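Local coordinates for protein tryptophan halogenase (Shewanella frigidimarina, PDB 2PYX) that probably acts as a flavin-dependent halogenase, binding FAD and halogenating tryptophan or a related aromatic substrate, at residues Ile284-Ile287 with Arg292-Val295; Gly91-Asn96 with Val146-Gly151; Ile201-His206 with Gly237-Val242; Ala18-Ala23 with Val191-Asp196; Trp401-Asp406 with Ile453-Ala458. All coordinates share one frame; numbering follows the deposited sequence. Where two conformers were deposited one is given.

Interaction 1: residues Ile284-Ile287 with Arg292-Val295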
# COMPACT_ATOMS: atom_id res chain seq x y z
N ILE A 284 -3.70 5.29 15.25
CA ILE A 284 -2.27 5.08 15.38
C ILE A 284 -1.80 3.81 14.69
O ILE A 284 -2.38 2.74 14.93
CB ILE A 284 -1.89 5.04 16.86
CG1 ILE A 284 -2.00 6.45 17.41
CG2 ILE A 284 -0.50 4.52 17.07
CD1 ILE A 284 -1.79 6.57 18.94
N TRP A 285 -0.82 3.95 13.79
CA TRP A 285 -0.23 2.80 13.10
C TRP A 285 0.91 2.26 13.94
O TRP A 285 1.52 2.98 14.74
CB TRP A 285 0.27 3.13 11.70
CG TRP A 285 1.59 3.81 11.61
CD1 TRP A 285 2.83 3.26 11.83
CD2 TRP A 285 1.83 5.15 11.18
NE1 TRP A 285 3.81 4.19 11.55
CE2 TRP A 285 3.21 5.36 11.16
CE3 TRP A 285 0.98 6.21 10.80
CZ2 TRP A 285 3.77 6.58 10.78
CZ3 TRP A 285 1.54 7.41 10.44
CH2 TRP A 285 2.92 7.60 10.44
N ASP A 286 1.18 0.96 13.77
CA ASP A 286 2.23 0.31 14.55
C ASP A 286 2.76 -0.77 13.61
O ASP A 286 2.04 -1.73 13.33
CB ASP A 286 1.66 -0.20 15.87
CG ASP A 286 2.74 -0.70 16.83
OD1 ASP A 286 3.76 -1.26 16.34
OD2 ASP A 286 2.51 -0.58 18.06
N ILE A 287 3.97 -0.57 13.11
CA ILE A 287 4.61 -1.43 12.09
C ILE A 287 5.81 -2.07 12.76
O ILE A 287 6.74 -1.37 13.16
CB ILE A 287 5.06 -0.58 10.87
CG1 ILE A 287 3.83 -0.25 10.01
CG2 ILE A 287 6.09 -1.30 10.00
CD1 ILE A 287 4.09 0.72 8.90
N ARG A 292 12.94 -2.90 15.56
CA ARG A 292 12.17 -1.88 16.28
C ARG A 292 10.80 -1.76 15.63
O ARG A 292 10.56 -2.41 14.64
CB ARG A 292 12.83 -0.52 16.14
CG ARG A 292 13.05 -0.12 14.70
CD ARG A 292 13.73 1.22 14.56
NE ARG A 292 13.71 1.68 13.18
CZ ARG A 292 12.65 2.19 12.55
NH1 ARG A 292 11.48 2.33 13.16
NH2 ARG A 292 12.76 2.57 11.28
N LYS A 293 9.95 -0.92 16.21
CA LYS A 293 8.65 -0.59 15.61
C LYS A 293 8.63 0.86 15.11
O LYS A 293 9.36 1.73 15.60
CB LYS A 293 7.53 -0.77 16.63
CG LYS A 293 7.30 -2.22 17.05
CD LYS A 293 6.38 -2.35 18.23
CE LYS A 293 7.12 -2.11 19.55
NZ LYS A 293 6.22 -2.14 20.73
N GLY A 294 7.81 1.09 14.10
CA GLY A 294 7.48 2.45 13.65
C GLY A 294 6.06 2.70 14.05
O GLY A 294 5.19 1.86 13.80
N VAL A 295 5.82 3.84 14.70
CA VAL A 295 4.50 4.19 15.24
C VAL A 295 4.15 5.61 14.79
O VAL A 295 5.00 6.47 14.74
CB VAL A 295 4.46 4.08 16.79
CG1 VAL A 295 3.14 4.53 17.36
CG2 VAL A 295 4.71 2.65 17.22
O HOH W 1 4.46 -0.02 19.90
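I287 and G294 face each other as the hydrogen-bonded pair of an antiparallel beta hairpin, the two short strand axes running nearly antiparallel with 158° between their directions. I287 N donates to G294 O, and G294 N returns a bond to I287 O at 2.8 Å. D286 and V295 make the adjoining non-hydrogen-bonded pair, where V295 CA offers a CA-H...O contact to W285 O.

K293 can be followed outward. Its CB lies 3.6 Å from I287 O. CG then passes D286 OD1, and CD comes nearer to that same OD1, at 3.4 Å. The chain bends at chi3 (-81°) and carries NZ to a water 2.9 Å away, which in turn donates to D286 OD2. Ammonium and carboxylate are therefore bridged rather than paired directly, NZ and OD2 being 4.8 Å apart. D286 OD2 also bonds to Y316, so this oxygen has two partners, which would limit rotation of the carboxylate.

V295 presses CG1 against I284 CG2 at 3.7 Å and sets CG2 beside the D286 carboxylate. The W285 indole instead lies over backbone, with V295 C 3.5 Å above its plane toward the rim and G294 O at its edge.

Strand 274-279 pairs with 282-288 and strand 255-262 with 292-299, while helix 306-317 lays L313, Y316 and L317 against V295.

Interaction 2: residues Gly91-Asn96 with Val146-Gly151; sequences GSRFIN and VLTQLG
R93 sits in the extended strand 91-95 with its CB directed toward T148 and Q149, in the last turn of a helix that ends in a Schellman motif, G151 having positive phi and G151 N bonding back to T148 O at 3.0 Å. Two conformers of R93 were deposited, and what follows concerns one of them. With CG anti to the backbone N (chi1 -171°), the chain runs straight out from the strand before bending at chi3, which delivers the guanidinium to the helix. NH2 meets T148 OG1 near the guanidinium plane at 2.7 Å, but the angle is too poor for a hydrogen bond, and OG1 bonds instead to Q144 O, one turn back. NH2 also touches T148 CB at 3.6 Å. Q149 CG comes obliquely to 3.7 Å from the same R93 NH2, its chain crossing that of R93 at about a right angle. The firm polar tie of the arginine is NH1 to Q145 OE1, on the same helix, while T148 and Q149 add close packing at the helix end.

L110 of strand 108-112 and H275 of strand 274-279 flank R93, and the far side of helix 144-149 packs V146 on T501 and L147 on L504 of helix 484-507.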
# COMPACT_ATOMS: atom_id res chain seq x y z
N GLY A 91 -1.49 -8.59 6.70
CA GLY A 91 -2.69 -7.75 6.63
C GLY A 91 -2.62 -6.64 7.66
O GLY A 91 -1.53 -6.25 8.09
N SER A 92 -3.79 -6.07 7.96
CA SER A 92 -3.96 -5.00 8.94
C SER A 92 -4.97 -5.44 9.98
O SER A 92 -6.05 -5.92 9.65
CB SER A 92 -4.48 -3.72 8.30
OG SER A 92 -3.55 -3.16 7.38
N ARG A 93 -4.58 -5.28 11.25
CA ARG A 93 -5.50 -5.52 12.35
C ARG A 93 -5.95 -4.20 12.92
O ARG A 93 -5.13 -3.35 13.29
CB ARG A 93 -4.88 -6.36 13.45
CG ARG A 93 -5.92 -6.81 14.49
CD ARG A 93 -5.30 -7.69 15.54
NE ARG A 93 -4.66 -8.86 14.97
CZ ARG A 93 -5.31 -9.93 14.51
NH1 ARG A 93 -6.63 -9.98 14.56
NH2 ARG A 93 -4.64 -10.95 14.00
N PHE A 94 -7.26 -4.05 12.97
CA PHE A 94 -7.93 -2.80 13.38
C PHE A 94 -8.48 -2.99 14.80
O PHE A 94 -9.32 -3.86 15.03
CB PHE A 94 -9.03 -2.48 12.38
CG PHE A 94 -8.47 -2.13 11.04
CD1 PHE A 94 -7.93 -0.87 10.80
CD2 PHE A 94 -8.41 -3.07 10.01
CE1 PHE A 94 -7.35 -0.57 9.57
CE2 PHE A 94 -7.83 -2.76 8.78
CZ PHE A 94 -7.33 -1.50 8.56
N ILE A 95 -7.99 -2.14 15.72
CA ILE A 95 -8.27 -2.25 17.13
C ILE A 95 -9.04 -1.00 17.53
O ILE A 95 -8.60 0.10 17.24
CB ILE A 95 -6.95 -2.41 17.90
CG1 ILE A 95 -6.19 -3.63 17.35
CG2 ILE A 95 -7.21 -2.53 19.38
CD1 ILE A 95 -4.77 -3.69 17.79
N ASN A 96 -10.15 -1.18 18.26
CA ASN A 96 -10.95 -0.11 18.82
C ASN A 96 -11.59 0.83 17.80
O ASN A 96 -11.94 1.94 18.12
CB ASN A 96 -10.15 0.69 19.86
CG ASN A 96 -9.79 -0.14 21.08
OD1 ASN A 96 -10.33 -1.21 21.28
ND2 ASN A 96 -8.82 0.35 21.83
N VAL A 146 -6.64 -16.62 12.89
CA VAL A 146 -6.11 -17.46 13.95
C VAL A 146 -4.58 -17.46 13.96
O VAL A 146 -3.98 -17.32 15.02
CB VAL A 146 -6.68 -18.91 13.84
CG1 VAL A 146 -5.94 -19.83 14.78
CG2 VAL A 146 -8.18 -18.91 14.13
N LEU A 147 -3.95 -17.58 12.79
CA LEU A 147 -2.51 -17.71 12.72
C LEU A 147 -1.79 -16.42 13.13
O LEU A 147 -0.79 -16.44 13.83
CB LEU A 147 -2.08 -18.17 11.33
CG LEU A 147 -2.69 -19.53 10.92
CD1 LEU A 147 -2.48 -19.85 9.45
CD2 LEU A 147 -2.13 -20.65 11.75
N THR A 148 -2.31 -15.28 12.70
CA THR A 148 -1.69 -14.01 13.06
C THR A 148 -1.91 -13.69 14.54
O THR A 148 -1.05 -13.07 15.16
CB THR A 148 -2.16 -12.85 12.13
OG1 THR A 148 -3.57 -12.71 12.23
CG2 THR A 148 -1.76 -13.11 10.70
N GLN A 149 -3.05 -14.11 15.10
CA GLN A 149 -3.28 -13.94 16.54
C GLN A 149 -2.18 -14.67 17.33
O GLN A 149 -1.75 -14.23 18.41
CB GLN A 149 -4.66 -14.46 16.92
CG GLN A 149 -5.77 -13.49 16.51
CD GLN A 149 -7.18 -14.06 16.68
OE1 GLN A 149 -8.15 -13.30 16.78
NE2 GLN A 149 -7.31 -15.39 16.72
N LEU A 150 -1.74 -15.79 16.78
CA LEU A 150 -0.65 -16.59 17.37
C LEU A 150 0.76 -16.11 17.04
O LEU A 150 1.74 -16.75 17.43
CB LEU A 150 -0.81 -18.01 16.88
CG LEU A 150 -2.01 -18.77 17.41
CD1 LEU A 150 -2.18 -20.05 16.67
CD2 LEU A 150 -1.85 -19.04 18.92
N GLY A 151 0.88 -15.01 16.30
CA GLY A 151 2.16 -14.45 15.93
C GLY A 151 2.94 -15.27 14.93
O GLY A 151 4.18 -15.17 14.87

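Interaction 3: residues Ile201-His206 with Gly237-Val242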
# COMPACT_ATOMS: atom_id res chain seq x y z
N ILE A 201 13.25 23.19 -16.99
CA ILE A 201 12.50 22.20 -17.72
C ILE A 201 12.10 22.87 -19.03
O ILE A 201 11.39 23.89 -19.03
CB ILE A 201 11.22 21.77 -16.95
CG1 ILE A 201 11.58 21.42 -15.51
CG2 ILE A 201 10.46 20.66 -17.69
CD1 ILE A 201 10.39 21.29 -14.58
N ILE A 202 12.53 22.29 -20.15
CA ILE A 202 12.33 22.87 -21.47
C ILE A 202 11.29 22.10 -22.26
O ILE A 202 11.40 20.87 -22.40
CB ILE A 202 13.65 22.83 -22.29
CG1 ILE A 202 14.81 23.36 -21.47
CG2 ILE A 202 13.50 23.57 -23.62
CD1 ILE A 202 14.62 24.71 -20.97
N ASN A 203 10.32 22.81 -22.82
CA ASN A 203 9.32 22.20 -23.64
C ASN A 203 9.65 22.31 -25.09
O ASN A 203 10.38 23.22 -25.50
CB ASN A 203 7.96 22.86 -23.39
CG ASN A 203 7.38 22.51 -22.01
OD1 ASN A 203 7.88 21.62 -21.30
ND2 ASN A 203 6.31 23.21 -21.64
N ASN A 204 9.10 21.39 -25.88
CA ASN A 204 9.07 21.57 -27.33
C ASN A 204 7.86 22.43 -27.73
O ASN A 204 7.08 22.90 -26.89
CB ASN A 204 9.10 20.24 -28.05
CG ASN A 204 7.81 19.43 -27.92
OD1 ASN A 204 6.77 19.92 -27.49
ND2 ASN A 204 7.89 18.18 -28.32
N GLN A 205 7.72 22.65 -29.04
CA GLN A 205 6.66 23.53 -29.56
C GLN A 205 5.23 23.06 -29.26
O GLN A 205 4.30 23.88 -29.27
CB GLN A 205 6.82 23.73 -31.08
CG GLN A 205 6.76 22.44 -31.92
N HIS A 206 5.05 21.78 -28.96
CA HIS A 206 3.73 21.24 -28.70
C HIS A 206 3.39 21.18 -27.22
O HIS A 206 2.29 20.77 -26.86
CB HIS A 206 3.60 19.87 -29.36
CG HIS A 206 3.93 19.88 -30.82
ND1 HIS A 206 4.75 18.94 -31.41
CD2 HIS A 206 3.58 20.75 -31.81
CE1 HIS A 206 4.88 19.22 -32.70
NE2 HIS A 206 4.18 20.32 -32.96
N GLY A 237 2.39 18.43 -11.44
CA GLY A 237 1.57 19.45 -10.80
C GLY A 237 2.00 20.86 -11.12
O GLY A 237 1.15 21.68 -11.45
N GLU A 238 3.29 21.15 -10.99
CA GLU A 238 3.78 22.53 -11.19
C GLU A 238 4.02 22.85 -12.66
O GLU A 238 3.30 23.68 -13.26
CB GLU A 238 5.02 22.78 -10.36
CG GLU A 238 4.74 22.79 -8.88
CD GLU A 238 3.71 23.88 -8.48
OE1 GLU A 238 3.74 24.99 -9.08
OE2 GLU A 238 2.87 23.61 -7.59
N HIS A 239 4.96 22.16 -13.31
CA HIS A 239 5.28 22.51 -14.71
C HIS A 239 4.08 22.35 -15.64
O HIS A 239 3.85 23.20 -16.53
CB HIS A 239 6.44 21.64 -15.22
CG HIS A 239 6.93 22.00 -16.59
ND1 HIS A 239 7.64 23.16 -16.86
CD2 HIS A 239 6.82 21.33 -17.76
CE1 HIS A 239 7.94 23.18 -18.15
NE2 HIS A 239 7.46 22.09 -18.72
N LEU A 240 3.34 21.25 -15.50
CA LEU A 240 2.21 20.94 -16.38
C LEU A 240 0.83 21.33 -15.85
O LEU A 240 -0.18 21.10 -16.52
CB LEU A 240 2.27 19.47 -16.81
CG LEU A 240 3.47 19.11 -17.70
CD1 LEU A 240 3.62 17.60 -17.81
CD2 LEU A 240 3.35 19.73 -19.10
N GLN A 241 0.81 21.86 -14.63
CA GLN A 241 -0.39 22.44 -14.04
C GLN A 241 -1.56 21.48 -13.93
O GLN A 241 -2.72 21.89 -14.03
CB GLN A 241 -0.75 23.74 -14.79
CG GLN A 241 0.25 24.83 -14.52
CD GLN A 241 0.13 25.41 -13.11
OE1 GLN A 241 -0.92 25.98 -12.77
NE2 GLN A 241 1.18 25.29 -12.30
N VAL A 242 -1.28 20.20 -13.66
CA VAL A 242 -2.36 19.25 -13.45
C VAL A 242 -2.97 19.53 -12.08
O VAL A 242 -2.26 19.51 -11.10
CB VAL A 242 -1.87 17.80 -13.53
CG1 VAL A 242 -2.99 16.83 -13.16
CG2 VAL A 242 -1.34 17.50 -14.93
O HOH W 2 4.39 23.43 -19.32
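H239 NE2 donates to N203 OD1 at 2.7 Å, a nearly straight bond with an angle of 171° at the hydrogen, and this joins the end of helix 234-239 to strand 198-203, an outermost strand of a three-stranded antiparallel sheet. The oxygen lies in the imidazole plane, at the ring edge, whereas the donor is tilted 26° from the plane of the amide carbonyl. This geometry is consistent with a proton on NE2.

The two faces of the ring meet different neighbours. I201 CG2 stands over the centre of one face, 3.5 Å from the centroid, as a CH-pi contact. The two side chains run past each other in opposite directions, with I201 CD1 4.0 Å from H239 CB. Over the opposite face, toward the rim, lies a water that donates to H239 O and accepts from N203 ND2 at 3.0 Å. Both ends of the N203 amide are thus engaged, OD1 by the ring and ND2 by the bridging water, which fixes its flip. A chi1 of -175° swings the imidazole away from the H239 backbone N and extends it from the helix toward the strand.

Beyond the strand, N204 OD1 accepts from H206 N in an Asx turn. Where the helix ends, Q241 has positive phi and folds back, its NE2 donating to E238 O at 2.8 Å in the carbonyl plane, on a lone pair.

Interaction 4: residues Ala18-Ala23 with Val191-Asp196; sequences AGWITA and VTHIRD
W20 and H193 make the tight part of this contact, a T-shaped pair in which the indole points its edge at the imidazole face. The ring planes stand at 87°, and the six-membered ring of W20 and the H193 ring have centroids 5.0 Å apart. W20 CZ2 lies over the centre of the imidazole, 3.6 Å from H193 NE2, and W20 CH2 comes beside it at 3.9 Å from H193 CG. At a chi1 of -171° the histidine stands out from its strand and offers its face to the helix. Its NE2 is bonded to E49, which holds the ring's rotation.

The rest is looser. V191 CG1 reaches W20 CZ3 at 4.0 Å, and V191 CG2 reaches A23 CB at 4.1 Å, both plain apolar touches. T192, between V191 and H193 in the chain, is exposed and its CB points away from the helix. A leucine in place of H193 would probably leave E49 without this hydrogen-bond partner and the W20 edge without a flat aromatic face to meet.

In the Rossmann-type fold, helix 16-31 follows strand 9-13, and its start holds A18, predicted to bind FAD. Strand 192-195 is an outermost strand of the same parallel core, next to 44-49, while L181, T182, C185 and T186 of helix 174-187 also pack on W20.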
# COMPACT_ATOMS: atom_id res chain seq x y z
N ALA A 18 9.80 5.40 -5.27
CA ALA A 18 9.03 5.68 -6.49
C ALA A 18 9.92 5.61 -7.73
O ALA A 18 9.63 4.93 -8.72
CB ALA A 18 8.34 7.03 -6.37
N GLY A 19 11.06 6.29 -7.67
CA GLY A 19 11.94 6.34 -8.80
C GLY A 19 12.62 5.04 -9.11
O GLY A 19 12.66 4.61 -10.28
N TRP A 20 13.13 4.38 -8.06
CA TRP A 20 13.87 3.14 -8.29
C TRP A 20 13.00 1.94 -8.61
O TRP A 20 13.38 1.08 -9.40
CB TRP A 20 14.84 2.84 -7.17
CG TRP A 20 15.95 3.84 -7.12
CD1 TRP A 20 16.12 4.86 -6.21
CD2 TRP A 20 17.00 3.97 -8.06
NE1 TRP A 20 17.24 5.59 -6.52
CE2 TRP A 20 17.79 5.07 -7.65
CE3 TRP A 20 17.36 3.28 -9.22
CZ2 TRP A 20 18.92 5.48 -8.36
CZ3 TRP A 20 18.49 3.67 -9.89
CH2 TRP A 20 19.25 4.78 -9.46
N ILE A 21 11.80 1.88 -8.04
CA ILE A 21 10.91 0.79 -8.47
C ILE A 21 10.56 0.97 -9.94
O ILE A 21 10.51 0.00 -10.71
CB ILE A 21 9.65 0.70 -7.59
CG1 ILE A 21 10.02 0.09 -6.23
CG2 ILE A 21 8.54 -0.13 -8.27
CD1 ILE A 21 8.92 0.22 -5.18
N THR A 22 10.31 2.22 -10.34
CA THR A 22 10.00 2.50 -11.74
C THR A 22 11.17 2.08 -12.63
O THR A 22 11.00 1.44 -13.65
CB THR A 22 9.65 3.99 -11.96
OG1 THR A 22 8.53 4.33 -11.13
CG2 THR A 22 9.32 4.27 -13.41
N ALA A 23 12.38 2.52 -12.29
CA ALA A 23 13.55 2.18 -13.09
C ALA A 23 13.71 0.68 -13.25
O ALA A 23 13.94 0.16 -14.34
CB ALA A 23 14.79 2.77 -12.45
N VAL A 191 20.79 1.09 -15.51
CA VAL A 191 20.21 2.41 -15.30
C VAL A 191 21.34 3.43 -15.02
O VAL A 191 22.24 3.18 -14.21
CB VAL A 191 19.17 2.38 -14.17
CG1 VAL A 191 18.61 3.76 -13.89
CG2 VAL A 191 18.05 1.42 -14.60
N THR A 192 21.28 4.55 -15.72
CA THR A 192 22.22 5.66 -15.50
C THR A 192 21.72 6.53 -14.36
O THR A 192 20.55 6.93 -14.35
CB THR A 192 22.39 6.48 -16.75
OG1 THR A 192 22.92 5.64 -17.80
CG2 THR A 192 23.34 7.67 -16.50
N HIS A 193 22.60 6.81 -13.40
CA HIS A 193 22.26 7.56 -12.20
C HIS A 193 22.98 8.90 -12.24
O HIS A 193 24.21 8.95 -12.39
CB HIS A 193 22.70 6.74 -10.99
CG HIS A 193 22.24 7.24 -9.67
ND1 HIS A 193 22.74 6.76 -8.48
CD2 HIS A 193 21.29 8.15 -9.34
CE1 HIS A 193 22.12 7.35 -7.48
NE2 HIS A 193 21.25 8.22 -7.97
N ILE A 194 22.23 9.99 -12.11
CA ILE A 194 22.83 11.34 -12.03
C ILE A 194 22.38 11.92 -10.72
O ILE A 194 21.19 11.93 -10.42
CB ILE A 194 22.37 12.26 -13.17
CG1 ILE A 194 22.82 11.71 -14.51
CG2 ILE A 194 22.91 13.69 -12.95
CD1 ILE A 194 22.23 12.47 -15.68
N ARG A 195 23.34 12.39 -9.90
CA ARG A 195 23.03 13.08 -8.66
C ARG A 195 23.18 14.57 -8.87
O ARG A 195 24.32 15.08 -8.86
CB ARG A 195 24.00 12.65 -7.55
CG ARG A 195 23.86 11.22 -7.06
CD ARG A 195 22.49 10.97 -6.48
NE ARG A 195 22.55 10.27 -5.19
CZ ARG A 195 22.17 10.77 -4.02
NH1 ARG A 195 21.67 12.00 -3.93
NH2 ARG A 195 22.28 10.03 -2.93
N ASP A 196 22.07 15.28 -9.07
CA ASP A 196 22.11 16.72 -9.42
C ASP A 196 20.74 17.38 -9.31
O ASP A 196 19.72 16.69 -9.15
CB ASP A 196 22.61 16.85 -10.86
CG ASP A 196 23.21 18.23 -11.17
OD1 ASP A 196 23.19 19.12 -10.28
OD2 ASP A 196 23.69 18.39 -12.31

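Interaction 5: residues Trp401-Asp406 with Ile453-Ala458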
# COMPACT_ATOMS: atom_id res chain seq x y z
N TRP A 401 -8.16 5.59 -7.57
CA TRP A 401 -8.25 6.64 -6.51
C TRP A 401 -9.65 6.72 -5.94
O TRP A 401 -9.83 6.87 -4.73
CB TRP A 401 -7.68 7.98 -6.98
CG TRP A 401 -6.22 8.06 -6.72
CD1 TRP A 401 -5.18 7.91 -7.63
CD2 TRP A 401 -5.62 8.27 -5.46
NE1 TRP A 401 -3.98 8.06 -6.98
CE2 TRP A 401 -4.23 8.32 -5.64
CE3 TRP A 401 -6.14 8.50 -4.17
CZ2 TRP A 401 -3.36 8.51 -4.58
CZ3 TRP A 401 -5.25 8.71 -3.13
CH2 TRP A 401 -3.89 8.71 -3.35
N GLN A 402 -10.67 6.59 -6.77
CA GLN A 402 -12.04 6.57 -6.22
C GLN A 402 -12.19 5.38 -5.28
O GLN A 402 -12.79 5.52 -4.22
CB GLN A 402 -13.10 6.55 -7.34
CG GLN A 402 -14.54 6.36 -6.82
CD GLN A 402 -15.61 6.34 -7.94
OE1 GLN A 402 -16.34 7.31 -8.13
NE2 GLN A 402 -15.70 5.23 -8.66
N GLN A 403 -11.68 4.22 -5.67
CA GLN A 403 -11.77 3.03 -4.85
C GLN A 403 -11.00 3.19 -3.56
O GLN A 403 -11.49 2.76 -2.49
CB GLN A 403 -11.26 1.80 -5.58
CG GLN A 403 -11.68 0.55 -4.87
CD GLN A 403 -11.04 -0.71 -5.35
OE1 GLN A 403 -9.82 -0.81 -5.49
NE2 GLN A 403 -11.88 -1.76 -5.51
N ILE A 404 -9.82 3.80 -3.60
CA ILE A 404 -9.01 3.98 -2.39
C ILE A 404 -9.78 4.88 -1.43
O ILE A 404 -9.92 4.59 -0.25
CB ILE A 404 -7.64 4.59 -2.75
CG1 ILE A 404 -6.75 3.55 -3.41
CG2 ILE A 404 -7.00 5.17 -1.51
CD1 ILE A 404 -5.62 4.12 -4.17
N ILE A 405 -10.30 6.01 -1.92
CA ILE A 405 -10.97 6.94 -1.04
C ILE A 405 -12.20 6.27 -0.40
O ILE A 405 -12.46 6.37 0.82
CB ILE A 405 -11.32 8.26 -1.73
CG1 ILE A 405 -10.06 8.98 -2.22
CG2 ILE A 405 -12.13 9.16 -0.77
CD1 ILE A 405 -9.06 9.25 -1.13
N ASP A 406 -12.95 5.56 -1.22
CA ASP A 406 -14.17 4.94 -0.73
C ASP A 406 -13.84 3.83 0.26
O ASP A 406 -14.51 3.67 1.29
CB ASP A 406 -14.98 4.33 -1.89
CG ASP A 406 -15.69 5.37 -2.72
OD1 ASP A 406 -15.63 6.59 -2.42
OD2 ASP A 406 -16.35 4.93 -3.72
N ILE A 453 -17.68 -4.26 -8.95
CA ILE A 453 -16.49 -3.68 -9.61
C ILE A 453 -16.64 -3.91 -11.13
O ILE A 453 -16.79 -5.04 -11.56
CB ILE A 453 -15.20 -4.36 -9.08
CG1 ILE A 453 -15.04 -4.09 -7.56
CG2 ILE A 453 -13.98 -3.88 -9.85
CD1 ILE A 453 -14.03 -4.98 -6.80
N SER A 454 -16.58 -2.84 -11.92
CA SER A 454 -16.87 -2.92 -13.36
C SER A 454 -15.66 -3.14 -14.23
O SER A 454 -15.80 -3.53 -15.41
CB SER A 454 -17.55 -1.66 -13.83
OG SER A 454 -16.67 -0.55 -13.80
N TYR A 455 -14.49 -2.88 -13.68
CA TYR A 455 -13.26 -2.78 -14.47
C TYR A 455 -12.26 -3.84 -14.03
O TYR A 455 -12.33 -4.42 -12.94
CB TYR A 455 -12.65 -1.36 -14.37
CG TYR A 455 -12.39 -0.93 -12.93
CD1 TYR A 455 -13.37 -0.28 -12.21
CD2 TYR A 455 -11.17 -1.17 -12.31
CE1 TYR A 455 -13.17 0.09 -10.89
CE2 TYR A 455 -10.96 -0.80 -10.98
CZ TYR A 455 -11.95 -0.16 -10.29
OH TYR A 455 -11.78 0.19 -8.98
N LYS A 456 -11.30 -4.10 -14.91
CA LYS A 456 -10.31 -5.13 -14.69
C LYS A 456 -9.27 -4.68 -13.66
O LYS A 456 -8.98 -3.49 -13.50
CB LYS A 456 -9.63 -5.47 -16.03
CG LYS A 456 -10.57 -6.20 -16.97
CD LYS A 456 -10.27 -6.02 -18.47
CE LYS A 456 -8.94 -6.57 -18.87
NZ LYS A 456 -8.79 -6.54 -20.38
N GLU A 457 -8.72 -5.65 -12.95
CA GLU A 457 -7.54 -5.45 -12.14
C GLU A 457 -7.68 -4.36 -11.08
O GLU A 457 -6.81 -3.52 -10.90
CB GLU A 457 -6.34 -5.17 -13.02
CG GLU A 457 -5.97 -6.33 -13.90
CD GLU A 457 -4.93 -5.86 -14.90
OE1 GLU A 457 -5.30 -5.08 -15.84
OE2 GLU A 457 -3.76 -6.19 -14.69
N ALA A 458 -8.76 -4.44 -10.32
CA ALA A 458 -8.93 -3.50 -9.24
C ALA A 458 -7.83 -3.64 -8.20
O ALA A 458 -7.29 -4.71 -7.96
CB ALA A 458 -10.26 -3.72 -8.58
O HOH W 3 -9.28 -0.22 -8.14
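Q403 and A458 mark the nearest backbone approach, their CA atoms 8.4 Å apart, so a regular helical segment and an irregular loop meet through side chains with no direct hydrogen bond. Q403 points its CB toward the loop, and because its chain is extended beyond CG the amide reaches between three loop residues. Y455 OH rests 3.8 Å from Q403 CB and lies equally near Q403 CD, the two side chains crossing with amide and ring planes 60° apart. The loop links helix 434-443 to helix 462-471 and here lies along the long helix 383-413, with Q403 as the residue of 401-406 that touches it. Q403 NE2 brushes A458 CB at 4.0 Å and I453 CD1, but its hydrogen bond goes to F460 O. A water in the tyrosine ring plane, 2.7 Å from Y455 OH, donates to Q403 OE1 at 2.8 Å. With an alanine here in place of Q403, F460 O and the bridging water would probably lose their amide partner, and a gap would open beside Y455 OH. Within the loop, I453 CG2 covers one face of the Y455 ring, 4.1 Å above its centre.

Overall arrangement
Interactions 1 and 2 both reach the nine-stranded mixed sheet, their centres 14 Å apart; strand 274-279 pairs with strand 87-95 of one and strand 282-288 of the other. Interactions 3 and 4, centres about 21 Å apart, use strands 198-203 and 192-195 respectively, consecutive in the chain. Interaction 5, on helix 383-413, is about 25 Å from interaction 2 and 28 to 29 Å from the others, centre to centre. Interaction 2 is nested inside the loop closed by interaction 4; interactions 3, 1 and 5 follow in series. Interaction 4 lies about 29 and 36 Å from interactions 1 and 2 between centres, consistent with the predicted FAD residues lying apart from the sheet carrying K89, the predicted active site.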